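Local coordinates for protein isomaltodextranase (Arthrobacter globiformis, PDB 5AWO) that hydrolyses alpha-1,6-glucosidic linkages in polysaccharides such as dextran, removing successive isomaltose units from the non-reducing chain ends, at residues Thr331-Met336 / Lys362-Leu367; Met336-Ser341 / Glu394-Gln399; Trp405-Phe410 / Lys426-Ala431. All coordinates share one frame; numbering follows the deposited sequence.

Contact 1: Thr331-Met336 / Lys362-Leu367; sequences TMMNLM and KEVLQL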
ATOM      1  N   THR A 331      -1.748   1.338  19.851  1.00 12.48           N
ATOM      2  CA  THR A 331      -2.535   2.029  18.823  1.00 12.62           C
ATOM      3  C   THR A 331      -1.773   2.306  17.531  1.00 12.45           C
ATOM      4  O   THR A 331      -2.305   2.102  16.455  1.00 12.39           O
ATOM      5  CB  THR A 331      -3.157   3.301  19.414  1.00 12.93           C
ATOM      6  OG1 THR A 331      -4.127   2.895  20.407  1.00 13.49           O
ATOM      7  CG2 THR A 331      -3.809   4.160  18.339  1.00 13.51           C
ATOM      8  N   MET A 332      -0.544   2.759  17.665  1.00 12.14           N
ATOM      9  CA  MET A 332       0.362   2.926  16.525  1.00 12.32           C
ATOM     10  C   MET A 332       0.409   1.641  15.689  1.00 12.40           C
ATOM     11  O   MET A 332       0.184   1.654  14.471  1.00 12.32           O
ATOM     12  CB  MET A 332       1.760   3.305  17.064  1.00 13.26           C
ATOM     13  CG  MET A 332       2.858   3.364  16.023  1.00 13.72           C
ATOM     14  SD  MET A 332       4.487   3.316  16.771  1.00 15.04           S
ATOM     15  CE  MET A 332       4.527   1.636  17.305  1.00 14.81           C
ATOM     16  N   MET A 333       0.737   0.532  16.357  1.00 12.33           N
ATOM     17  CA  MET A 333       0.903  -0.731  15.648  1.00 13.14           C
ATOM     18  C   MET A 333      -0.430  -1.184  15.056  1.00 12.96           C
ATOM     19  O   MET A 333      -0.515  -1.583  13.891  1.00 13.06           O
ATOM     20  CB  MET A 333       1.436  -1.781  16.606  1.00 13.89           C
ATOM     21  CG  MET A 333       1.682  -3.147  15.994  1.00 14.72           C
ATOM     22  SD  MET A 333       3.024  -3.074  14.777  1.00 15.86           S
ATOM     23  CE  MET A 333       3.150  -4.802  14.297  1.00 14.77           C
ATOM     24  N   ASN A 334      -1.509  -1.057  15.823  1.00 12.53           N
ATOM     25  CA  ASN A 334      -2.815  -1.510  15.362  1.00 12.95           C
ATOM     26  C   ASN A 334      -3.294  -0.748  14.119  1.00 12.97           C
ATOM     27  O   ASN A 334      -3.935  -1.328  13.216  1.00 13.55           O
ATOM     28  CB  ASN A 334      -3.859  -1.366  16.475  1.00 13.06           C
ATOM     29  CG  ASN A 334      -3.717  -2.386  17.586  1.00 13.75           C
ATOM     30  OD1 ASN A 334      -3.066  -3.427  17.425  1.00 14.53           O
ATOM     31  ND2 ASN A 334      -4.322  -2.085  18.742  1.00 13.42           N
ATOM     32  N   LEU A 335      -2.992   0.541  14.033  1.00 12.53           N
ATOM     33  CA  LEU A 335      -3.377   1.307  12.855  1.00 12.09           C
ATOM     34  C   LEU A 335      -2.636   0.830  11.615  1.00 12.43           C
ATOM     35  O   LEU A 335      -3.235   0.668  10.547  1.00 12.46           O
ATOM     36  CB  LEU A 335      -3.110   2.810  13.076  1.00 13.04           C
ATOM     37  CG  LEU A 335      -3.471   3.721  11.894  1.00 13.14           C
ATOM     38  CD1 LEU A 335      -4.946   3.674  11.518  1.00 13.36           C
ATOM     39  CD2 LEU A 335      -3.055   5.185  12.195  1.00 13.00           C
ATOM     40  N   MET A 336      -1.332   0.623  11.736  1.00 12.41           N
ATOM     41  CA  MET A 336      -0.542   0.172  10.582  1.00 12.35           C
ATOM     42  C   MET A 336      -1.059  -1.181  10.098  1.00 12.63           C
ATOM     43  O   MET A 336      -1.231  -1.406   8.889  1.00 12.52           O
ATOM     44  CB  MET A 336       0.962   0.072  10.915  1.00 12.32           C
ATOM     45  CG  MET A 336       1.612   1.358  11.427  1.00 12.88           C
ATOM     46  SD  MET A 336       1.465   2.734  10.272  1.00 13.38           S
ATOM     47  CE  MET A 336       2.336   3.966  11.234  1.00 13.47           C
ATOM     48  N   LYS A 362       2.440 -12.156  17.982  1.00 16.91           N
ATOM     49  CA  LYS A 362       2.280 -13.089  16.872  1.00 18.73           C
ATOM     50  C   LYS A 362       0.884 -13.042  16.271  1.00 16.22           C
ATOM     51  O   LYS A 362       0.740 -13.207  15.052  1.00 16.18           O
ATOM     52  CB  LYS A 362       2.661 -14.517  17.306  1.00 22.26           C
ATOM     53  CG  LYS A 362       4.164 -14.694  17.540  1.00 27.55           C
ATOM     54  CD  LYS A 362       4.463 -15.896  18.448  1.00 30.51           C
ATOM     55  CE  LYS A 362       5.905 -15.917  18.972  1.00 31.67           C
ATOM     56  NZ  LYS A 362       6.192 -15.173  20.245  1.00 28.66           N
ATOM     57  N   GLU A 363      -0.151 -12.829  17.086  1.00 16.66           N
ATOM     58  CA  GLU A 363      -1.507 -12.816  16.572  1.00 15.93           C
ATOM     59  C   GLU A 363      -1.799 -11.563  15.744  1.00 16.45           C
ATOM     60  O   GLU A 363      -2.503 -11.615  14.755  1.00 16.16           O
ATOM     61  CB  GLU A 363      -2.534 -12.956  17.697  1.00 18.10           C
ATOM     62  CG  GLU A 363      -2.340 -14.212  18.524  1.00 19.37           C
ATOM     63  CD  GLU A 363      -3.623 -14.616  19.214  1.00 20.08           C
ATOM     64  OE1 GLU A 363      -4.591 -14.958  18.519  1.00 21.51           O
ATOM     65  OE2 GLU A 363      -3.666 -14.563  20.463  1.00 21.12           O
ATOM     66  N   VAL A 364      -1.277 -10.422  16.184  1.00 15.65           N
ATOM     67  CA  VAL A 364      -1.388  -9.174  15.427  1.00 15.02           C
ATOM     68  C   VAL A 364      -0.592  -9.307  14.135  1.00 14.80           C
ATOM     69  O   VAL A 364      -1.099  -8.986  13.060  1.00 14.80           O
ATOM     70  CB  VAL A 364      -0.959  -7.974  16.294  1.00 14.50           C
ATOM     71  CG1 VAL A 364      -0.883  -6.705  15.462  1.00 14.84           C
ATOM     72  CG2 VAL A 364      -1.933  -7.766  17.457  1.00 14.95           C
ATOM     73  N   LEU A 365       0.620  -9.840  14.230  1.00 14.83           N
ATOM     74  CA  LEU A 365       1.423 -10.074  13.024  1.00 14.76           C
ATOM     75  C   LEU A 365       0.713 -11.014  12.052  1.00 14.47           C
ATOM     76  O   LEU A 365       0.840 -10.849  10.824  1.00 15.15           O
ATOM     77  CB  LEU A 365       2.817 -10.599  13.339  1.00 15.31           C
ATOM     78  CG  LEU A 365       3.751  -9.581  14.022  1.00 15.73           C
ATOM     79  CD1 LEU A 365       5.028 -10.278  14.478  1.00 16.84           C
ATOM     80  CD2 LEU A 365       4.043  -8.394  13.123  1.00 16.55           C
ATOM     81  N   GLN A 366      -0.004 -12.001  12.576  1.00 14.79           N
ATOM     82  CA  GLN A 366      -0.640 -12.962  11.701  1.00 15.83           C
ATOM     83  C   GLN A 366      -1.610 -12.269  10.765  1.00 16.22           C
ATOM     84  O   GLN A 366      -1.772 -12.705   9.627  1.00 16.46           O
ATOM     85  CB  GLN A 366      -1.329 -14.057  12.503  1.00 16.72           C
ATOM     86  CG  GLN A 366      -1.714 -15.259  11.657  1.00 18.42           C
ATOM     87  CD  GLN A 366      -0.505 -16.012  11.157  1.00 19.84           C
ATOM     88  OE1 GLN A 366       0.394 -16.314  11.929  1.00 23.38           O
ATOM     89  NE2 GLN A 366      -0.457 -16.287   9.847  1.00 21.32           N
ATOM     90  N   LEU A 367      -2.260 -11.181  11.198  1.00 15.41           N
ATOM     91  CA  LEU A 367      -3.140 -10.419  10.304  1.00 14.95           C
ATOM     92  C   LEU A 367      -2.357  -9.883   9.091  1.00 15.20           C
ATOM     93  O   LEU A 367      -2.788  -9.972   7.938  1.00 15.21           O
ATOM     94  CB  LEU A 367      -3.811  -9.261  11.030  1.00 14.70           C
ATOM     95  CG  LEU A 367      -4.875  -9.620  12.063  1.00 15.30           C
ATOM     96  CD1 LEU A 367      -5.319  -8.396  12.850  1.00 15.23           C
ATOM     97  CD2 LEU A 367      -6.093 -10.290  11.440  1.00 15.88           C
TER
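Met333 meets Leu365 through its terminal methyl. The CE of Met333 lies 3.9 Å from CD2 of Leu365, and the two side chains cross at about a right angle. Lower on the same side chain, CG of Met333 faces CG1 of Val364 at a longer 4.4 Å. The same Val364 methyl also lies 4.4 Å from OD1 of Asn334. Contact is thin, with 133 Å² buried in all, and no hydrogen bond crosses it.

The torsions explain the reach of Met333. CG stands opposite the backbone N (chi1 -179°), the chain bends at chi2 (66°), and the last bond is extended, which carries CE over to Leu365. Leu365 does not aim CB straight at its neighbour; its CD2 branch closes the distance. Val364 does point toward the other helix.

The helix axes are 10.7 Å apart and run in nearly the same direction, at 26°. Asn334 and Val364 have the nearest alpha carbons, at 7.8 Å. At this spacing the helices meet through side chains alone.

Further out, Tyr75 and Leu343 each touch both Met333 and Leu365, so the thioether and the leucine sit in a shared apolar layer. The amide of Asn334 is held elsewhere: OD1 accepts from NE1 of Trp440, and ND2 donates to OG of Ser460.

Leu343 belongs to strand 343-345, the eighth strand of the parallel barrel sheet. Helix 326-339 leads into that strand and helix 362-370 follows it. The pair is thus neighbouring outer-helix packing around the last strand of a TIM barrel, the catalytic fold of glycoside hydrolase family 27.

Contact 2: Met336-Ser341 / Glu394-Gln399; sequences MVAAGS and ERWAGQ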
ATOM      1  N   MET A 336      -1.332   0.623  11.736  1.00 12.41           N
ATOM      2  CA  MET A 336      -0.542   0.172  10.582  1.00 12.35           C
ATOM      3  C   MET A 336      -1.059  -1.181  10.098  1.00 12.63           C
ATOM      4  O   MET A 336      -1.231  -1.406   8.889  1.00 12.52           O
ATOM      5  CB  MET A 336       0.962   0.072  10.915  1.00 12.32           C
ATOM      6  CG  MET A 336       1.612   1.358  11.427  1.00 12.88           C
ATOM      7  SD  MET A 336       1.465   2.734  10.272  1.00 13.38           S
ATOM      8  CE  MET A 336       2.336   3.966  11.234  1.00 13.47           C
ATOM      9  N   VAL A 337      -1.305  -2.079  11.041  1.00 12.53           N
ATOM     10  CA  VAL A 337      -1.792  -3.407  10.674  1.00 12.64           C
ATOM     11  C   VAL A 337      -3.202  -3.329  10.069  1.00 13.05           C
ATOM     12  O   VAL A 337      -3.502  -3.952   9.023  1.00 13.71           O
ATOM     13  CB  VAL A 337      -1.748  -4.380  11.874  1.00 12.88           C
ATOM     14  CG1 VAL A 337      -2.480  -5.685  11.573  1.00 13.82           C
ATOM     15  CG2 VAL A 337      -0.320  -4.614  12.273  1.00 13.36           C
ATOM     16  N   ALA A 338      -4.100  -2.569  10.685  1.00 12.80           N
ATOM     17  CA  ALA A 338      -5.463  -2.433  10.173  1.00 13.35           C
ATOM     18  C   ALA A 338      -5.464  -1.979   8.720  1.00 13.47           C
ATOM     19  O   ALA A 338      -6.283  -2.441   7.903  1.00 14.13           O
ATOM     20  CB  ALA A 338      -6.270  -1.474  11.029  1.00 13.80           C
ATOM     21  N   ALA A 339      -4.561  -1.065   8.375  1.00 12.91           N
ATOM     22  CA  ALA A 339      -4.560  -0.474   7.060  1.00 13.58           C
ATOM     23  C   ALA A 339      -3.760  -1.271   6.020  1.00 13.35           C
ATOM     24  O   ALA A 339      -3.758  -0.917   4.825  1.00 14.64           O
ATOM     25  CB  ALA A 339      -4.025   0.947   7.152  1.00 13.83           C
ATOM     26  N   GLY A 340      -3.131  -2.374   6.426  1.00 13.09           N
ATOM     27  CA  GLY A 340      -2.307  -3.154   5.506  1.00 14.25           C
ATOM     28  C   GLY A 340      -0.984  -2.525   5.165  1.00 14.11           C
ATOM     29  O   GLY A 340      -0.312  -2.898   4.195  1.00 12.99           O
ATOM     30  N   SER A 341      -0.546  -1.579   5.979  1.00 12.82           N
ATOM     31  CA  SER A 341       0.669  -0.846   5.709  1.00 12.84           C
ATOM     32  C   SER A 341       1.894  -1.698   5.903  1.00 12.74           C
ATOM     33  O   SER A 341       1.883  -2.663   6.657  1.00 13.13           O
ATOM     34  CB  SER A 341       0.741   0.326   6.704  1.00 13.30           C
ATOM     35  OG  SER A 341       1.901   1.139   6.595  1.00 12.35           O
ATOM     36  N   GLU A 394     -11.868   5.897  12.863  1.00 13.31           N
ATOM     37  CA  GLU A 394     -11.701   5.193  14.115  1.00 13.38           C
ATOM     38  C   GLU A 394     -12.234   3.762  14.133  1.00 13.67           C
ATOM     39  O   GLU A 394     -12.132   3.090  15.135  1.00 13.83           O
ATOM     40  CB  GLU A 394     -12.338   5.997  15.231  1.00 12.83           C
ATOM     41  CG  GLU A 394     -11.625   7.310  15.500  1.00 13.42           C
ATOM     42  CD  GLU A 394     -12.333   8.101  16.555  1.00 13.02           C
ATOM     43  OE1 GLU A 394     -13.512   8.495  16.360  1.00 13.79           O
ATOM     44  OE2 GLU A 394     -11.706   8.353  17.625  1.00 13.05           O
ATOM     45  N   ARG A 395     -12.825   3.300  13.027  1.00 13.24           N
ATOM     46  CA  ARG A 395     -13.325   1.930  12.943  1.00 13.49           C
ATOM     47  C   ARG A 395     -12.937   1.345  11.597  1.00 13.56           C
ATOM     48  O   ARG A 395     -13.351   1.876  10.533  1.00 14.28           O
ATOM     49  CB  ARG A 395     -14.849   1.903  13.114  1.00 14.00           C
ATOM     50  CG  ARG A 395     -15.280   2.362  14.498  1.00 14.30           C
ATOM     51  CD  ARG A 395     -16.784   2.215  14.727  1.00 14.82           C
ATOM     52  NE  ARG A 395     -17.487   3.206  13.925  1.00 15.92           N
ATOM     53  CZ  ARG A 395     -18.756   3.134  13.537  1.00 16.97           C
ATOM     54  NH1 ARG A 395     -19.532   2.096  13.851  1.00 16.88           N
ATOM     55  NH2 ARG A 395     -19.256   4.133  12.828  1.00 18.00           N
ATOM     56  N   TRP A 396     -12.187   0.257  11.643  1.00 13.11           N
ATOM     57  CA  TRP A 396     -11.567  -0.364  10.454  1.00 13.38           C
ATOM     58  C   TRP A 396     -11.896  -1.846  10.387  1.00 13.71           C
ATOM     59  O   TRP A 396     -11.972  -2.512  11.417  1.00 13.78           O
ATOM     60  CB  TRP A 396     -10.041  -0.220  10.532  1.00 14.31           C
ATOM     61  CG  TRP A 396      -9.577   1.169  10.208  1.00 13.64           C
ATOM     62  CD1 TRP A 396      -9.681   2.284  10.985  1.00 14.09           C
ATOM     63  CD2 TRP A 396      -8.966   1.577   8.989  1.00 14.24           C
ATOM     64  NE1 TRP A 396      -9.176   3.368  10.316  1.00 13.76           N
ATOM     65  CE2 TRP A 396      -8.747   2.963   9.078  1.00 13.41           C
ATOM     66  CE3 TRP A 396      -8.611   0.908   7.817  1.00 14.08           C
ATOM     67  CZ2 TRP A 396      -8.169   3.689   8.034  1.00 14.08           C
ATOM     68  CZ3 TRP A 396      -8.041   1.621   6.792  1.00 14.37           C
ATOM     69  CH2 TRP A 396      -7.828   3.000   6.906  1.00 14.42           C
ATOM     70  N   ALA A 397     -12.098  -2.351   9.175  1.00 13.20           N
ATOM     71  CA  ALA A 397     -12.238  -3.797   8.992  1.00 14.47           C
ATOM     72  C   ALA A 397     -11.727  -4.204   7.631  1.00 13.98           C
ATOM     73  O   ALA A 397     -11.821  -3.441   6.667  1.00 14.79           O
ATOM     74  CB  ALA A 397     -13.689  -4.242   9.127  1.00 15.14           C
ATOM     75  N   GLY A 398     -11.157  -5.400   7.575  1.00 14.45           N
ATOM     76  CA  GLY A 398     -10.794  -5.997   6.315  1.00 14.94           C
ATOM     77  C   GLY A 398     -10.942  -7.493   6.390  1.00 15.76           C
ATOM     78  O   GLY A 398     -10.901  -8.085   7.462  1.00 16.55           O
ATOM     79  N   GLN A 399     -11.077  -8.111   5.206  1.00 15.48           N
ATOM     80  CA  GLN A 399     -11.304  -9.536   5.118  1.00 16.71           C
ATOM     81  C   GLN A 399     -10.101 -10.234   4.602  1.00 15.94           C
ATOM     82  O   GLN A 399      -9.436  -9.760   3.666  1.00 16.72           O
ATOM     83  CB  GLN A 399     -12.480  -9.815   4.187  1.00 17.00           C
ATOM     84  CG  GLN A 399     -12.966 -11.246   4.254  1.00 17.64           C
ATOM     85  CD  GLN A 399     -14.334 -11.413   3.596  1.00 17.78           C
ATOM     86  OE1 GLN A 399     -14.759 -10.623   2.725  1.00 17.74           O
ATOM     87  NE2 GLN A 399     -15.057 -12.435   4.056  1.00 19.06           N
TER
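Ala338 and Ala339, in the last turn of helix 326-339, press against Trp396 of strand 395-399. The contact between the segments is apolar. CB of Ala338 lies 4.0 Å from CB of Trp396, where the two alpha carbons are 6.5 Å apart. Farther out on the indole, CZ3 is 4.1 Å from CB of Ala339 and equally near its CA. The small alanine side chains are consistent with this close approach. In Trp396, chi1 of -76° sets CG beside the backbone N, and the ring runs along the helix end. Phe299 of helix 295-302 touches both Ala339 and Trp396 and extends the apolar patch.

Polar groups work around this patch. The carbonyl O of Ala338 stands 4.1 Å from CE3 of Trp396, oblique to the ring, a van der Waals neighbour. The indole NE1 donates to the carbonyl O of Thr393, three residues earlier in the chain, which ties down the polar edge of the ring. The backbone of Trp396 pairs with Ala408 on the adjacent strand. Ala338 in turn touches the side chain of Ala408.

Backbone bonds end the helix. Ser341 N binds Met336 O at 3.0 Å, and Gly340 N binds Val337 O at 3.1 Å. Gly340 has positive phi (74°), a backbone shape that favours glycine.

This is a Schellman motif at the C-terminal end of a barrel helix. Beside it, the helix packs on the antiparallel sheet of the C-terminal beta-sandwich domain, so the contact joins the two domains typical of family 27 enzymes.

Contact 3: Trp405-Phe410 / Lys426-Ala431; sequences WGVALF and KDLGLA. With PO4 (phosphate ion), chain B.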
ATOM      1  N   TRP A 405     -11.841 -12.079   9.314  1.00 16.48           N
ATOM      2  CA  TRP A 405     -11.668 -10.632   9.289  1.00 16.59           C
ATOM      3  C   TRP A 405     -10.719 -10.157  10.374  1.00 17.08           C
ATOM      4  O   TRP A 405     -10.602 -10.760  11.446  1.00 16.77           O
ATOM      5  CB  TRP A 405     -13.001  -9.960   9.555  1.00 16.50           C
ATOM      6  CG  TRP A 405     -14.054 -10.185   8.478  1.00 17.32           C
ATOM      7  CD1 TRP A 405     -14.715 -11.362   8.178  1.00 18.84           C
ATOM      8  CD2 TRP A 405     -14.558  -9.198   7.572  1.00 17.06           C
ATOM      9  NE1 TRP A 405     -15.584 -11.138   7.137  1.00 18.67           N
ATOM     10  CE2 TRP A 405     -15.501  -9.831   6.742  1.00 18.25           C
ATOM     11  CE3 TRP A 405     -14.283  -7.834   7.357  1.00 17.90           C
ATOM     12  CZ2 TRP A 405     -16.188  -9.149   5.740  1.00 19.20           C
ATOM     13  CZ3 TRP A 405     -14.984  -7.159   6.352  1.00 18.13           C
ATOM     14  CH2 TRP A 405     -15.916  -7.820   5.561  1.00 18.77           C
ATOM     15  N   GLY A 406     -10.083  -9.034  10.080  1.00 16.12           N
ATOM     16  CA  GLY A 406      -9.451  -8.204  11.095  1.00 15.77           C
ATOM     17  C   GLY A 406     -10.335  -6.987  11.333  1.00 15.73           C
ATOM     18  O   GLY A 406     -10.734  -6.313  10.376  1.00 16.91           O
ATOM     19  N   VAL A 407     -10.657  -6.702  12.601  1.00 14.46           N
ATOM     20  CA  VAL A 407     -11.478  -5.558  12.967  1.00 15.65           C
ATOM     21  C   VAL A 407     -10.712  -4.741  14.011  1.00 15.02           C
ATOM     22  O   VAL A 407     -10.272  -5.298  15.023  1.00 15.08           O
ATOM     23  CB  VAL A 407     -12.852  -6.011  13.539  1.00 17.06           C
ATOM     24  CG1 VAL A 407     -13.672  -4.831  14.029  1.00 18.15           C
ATOM     25  CG2 VAL A 407     -13.606  -6.857  12.509  1.00 18.33           C
ATOM     26  N   ALA A 408     -10.559  -3.434  13.771  1.00 13.77           N
ATOM     27  CA  ALA A 408      -9.803  -2.551  14.697  1.00 13.82           C
ATOM     28  C   ALA A 408     -10.618  -1.331  15.065  1.00 13.98           C
ATOM     29  O   ALA A 408     -11.276  -0.719  14.229  1.00 14.57           O
ATOM     30  CB  ALA A 408      -8.484  -2.160  14.070  1.00 14.21           C
ATOM     31  N   LEU A 409     -10.607  -1.013  16.368  1.00 13.44           N
ATOM     32  CA  LEU A 409     -11.402   0.053  16.935  1.00 13.12           C
ATOM     33  C   LEU A 409     -10.441   1.016  17.656  1.00 12.36           C
ATOM     34  O   LEU A 409      -9.537   0.555  18.359  1.00 13.78           O
ATOM     35  CB  LEU A 409     -12.406  -0.501  17.925  1.00 13.57           C
ATOM     36  CG  LEU A 409     -13.321  -1.615  17.432  1.00 14.02           C
ATOM     37  CD1 LEU A 409     -14.118  -2.213  18.575  1.00 13.59           C
ATOM     38  CD2 LEU A 409     -14.253  -1.160  16.337  1.00 14.83           C
ATOM     39  N   PHE A 410     -10.642   2.329  17.450  1.00 12.24           N
ATOM     40  CA  PHE A 410      -9.708   3.346  17.928  1.00 12.46           C
ATOM     41  C   PHE A 410     -10.466   4.443  18.648  1.00 12.65           C
ATOM     42  O   PHE A 410     -11.565   4.793  18.266  1.00 12.65           O
ATOM     43  CB  PHE A 410      -8.939   3.962  16.750  1.00 12.27           C
ATOM     44  CG  PHE A 410      -8.108   2.984  15.990  1.00 12.05           C
ATOM     45  CD1 PHE A 410      -6.799   2.730  16.350  1.00 12.12           C
ATOM     46  CD2 PHE A 410      -8.627   2.337  14.881  1.00 12.72           C
ATOM     47  CE1 PHE A 410      -6.037   1.790  15.685  1.00 12.12           C
ATOM     48  CE2 PHE A 410      -7.843   1.448  14.175  1.00 12.77           C
ATOM     49  CZ  PHE A 410      -6.552   1.167  14.567  1.00 12.96           C
ATOM     50  N   LYS A 426     -24.838  -5.167  10.250  1.00 20.18           N
ATOM     51  CA  LYS A 426     -25.147  -3.820   9.812  1.00 20.58           C
ATOM     52  C   LYS A 426     -23.965  -3.091   9.185  1.00 19.59           C
ATOM     53  O   LYS A 426     -24.146  -2.278   8.291  1.00 18.97           O
ATOM     54  CB  LYS A 426     -25.695  -2.993  10.953  1.00 22.26           C
ATOM     55  CG  LYS A 426     -27.012  -3.553  11.469  1.00 25.82           C
ATOM     56  CD  LYS A 426     -27.680  -2.618  12.456  1.00 30.02           C
ATOM     57  CE  LYS A 426     -27.052  -2.723  13.835  1.00 31.47           C
ATOM     58  NZ  LYS A 426     -27.923  -2.111  14.881  1.00 34.35           N
ATOM     59  N   ASP A 427     -22.772  -3.347   9.699  1.00 18.32           N
ATOM     60  CA  ASP A 427     -21.580  -2.698   9.176  1.00 18.01           C
ATOM     61  C   ASP A 427     -20.858  -3.560   8.155  1.00 17.85           C
ATOM     62  O   ASP A 427     -20.578  -3.089   7.040  1.00 19.13           O
ATOM     63  CB  ASP A 427     -20.637  -2.303  10.331  1.00 17.09           C
ATOM     64  CG  ASP A 427     -21.248  -1.303  11.276  1.00 18.75           C
ATOM     65  OD1 ASP A 427     -21.872  -0.330  10.819  1.00 19.19           O
ATOM     66  OD2 ASP A 427     -21.094  -1.466  12.517  1.00 18.54           O
ATOM     67  N   LEU A 428     -20.559  -4.822   8.477  1.00 17.68           N
ATOM     68  CA  LEU A 428     -19.798  -5.688   7.557  1.00 18.46           C
ATOM     69  C   LEU A 428     -20.645  -6.348   6.461  1.00 19.88           C
ATOM     70  O   LEU A 428     -20.126  -6.656   5.401  1.00 20.33           O
ATOM     71  CB  LEU A 428     -19.005  -6.753   8.311  1.00 18.78           C
ATOM     72  CG  LEU A 428     -18.032  -6.235   9.394  1.00 19.20           C
ATOM     73  CD1 LEU A 428     -17.221  -7.378   9.951  1.00 19.66           C
ATOM     74  CD2 LEU A 428     -17.139  -5.102   8.894  1.00 19.61           C
ATOM     75  N   GLY A 429     -21.931  -6.565   6.734  1.00 20.56           N
ATOM     76  CA  GLY A 429     -22.844  -7.137   5.719  1.00 20.58           C
ATOM     77  C   GLY A 429     -22.841  -8.653   5.713  1.00 21.20           C
ATOM     78  O   GLY A 429     -23.008  -9.275   4.665  1.00 21.21           O
ATOM     79  N   LEU A 430     -22.615  -9.254   6.873  1.00 20.80           N
ATOM     80  CA  LEU A 430     -22.607 -10.714   7.019  1.00 22.05           C
ATOM     81  C   LEU A 430     -23.924 -11.194   7.611  1.00 22.77           C
ATOM     82  O   LEU A 430     -24.607 -10.454   8.306  1.00 22.06           O
ATOM     83  CB  LEU A 430     -21.472 -11.153   7.931  1.00 22.15           C
ATOM     84  CG  LEU A 430     -20.100 -10.584   7.606  1.00 22.00           C
ATOM     85  CD1 LEU A 430     -19.124 -11.120   8.634  1.00 22.14           C
ATOM     86  CD2 LEU A 430     -19.686 -10.928   6.187  1.00 21.26           C
ATOM     87  N   ALA A 431     -24.258 -12.453   7.331  1.00 24.09           N
ATOM     88  CA  ALA A 431     -25.492 -13.063   7.821  1.00 26.61           C
ATOM     89  C   ALA A 431     -25.226 -14.038   8.985  1.00 28.28           C
ATOM     90  O   ALA A 431     -26.173 -14.579   9.566  1.00 31.44           O
ATOM     91  CB  ALA A 431     -26.180 -13.801   6.676  1.00 26.44           C
TER
HETATM   92  P   PO4 B 701     -24.842  -2.287  17.020  1.00 22.08           P
HETATM   93  O1  PO4 B 701     -26.351  -2.517  17.029  1.00 25.31           O
HETATM   94  O2  PO4 B 701     -24.513  -1.486  15.744  1.00 22.50           O
HETATM   95  O3  PO4 B 701     -24.085  -3.595  17.018  1.00 21.28           O
HETATM   96  O4  PO4 B 701     -24.444  -1.481  18.227  1.00 22.58           O
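Trp405 packs on Leu428 and Leu430 inside the C-terminal beta-sandwich domain. It lies on strand 405-410 of the antiparallel sheet, and the leucines lie on the loop between strands 418-423 and 434-438. Its CB points toward that loop. With CG opposite the carbonyl carbon (chi1 -65°), the indole is laid across the two leucines. At the ring fusion, Trp405 CD2 is 4.0 Å from CD1 of Leu428. The same methyl sits over the face of the six-membered ring, 4.1 Å from its centroid and 17° off the normal, a CH-pi contact. Farther along, Trp405 CZ3 meets the other branch, CD2 of Leu428, at 3.9 Å. Farther round the ring, on the same side of its plane, Leu430 CD1 comes obliquely to within 3.8 Å of Trp405 NE1. Leu430 CD2 is 3.9 Å from Trp405 CZ2.

Val407 adds a looser touch on Leu428. Ala397 of the neighbouring strand touches both Trp405 and Leu428, and Phe480 meets the indole edge-to-face. Gly429, between the two leucines, has positive phi (87°), where a side chain would jam against the preceding carbonyl O. Its own carbonyl O accepts from NH1 of Arg475.

At exposed Lys426, a phosphate ion, probably from the crystallisation liquor, is also bound by Arg450; NZ of Lys426 donates to its O1 at 2.7 Å.

In the fold
The three contacts form a chain from the barrel into the C-terminal sandwich. Contacts 1 and 2 both use helix 326-339 and share Met336; their centres are 9 Å apart. Val337 links them, with its CG2 3.9 Å from CG1 of Val364. Contacts 2 and 3, about 11 Å apart between centres, are joined through adjacent antiparallel strands: Trp396 O and Ala408 N are 2.9 Å apart, a probable hydrogen bond. Contacts 1 and 3 are about 16 Å apart between centres, yet CZ of Phe410 comes 3.6 Å from CA of Leu335. All three lie away from Asp201 and Asp262, the probable nucleophile and proton donor.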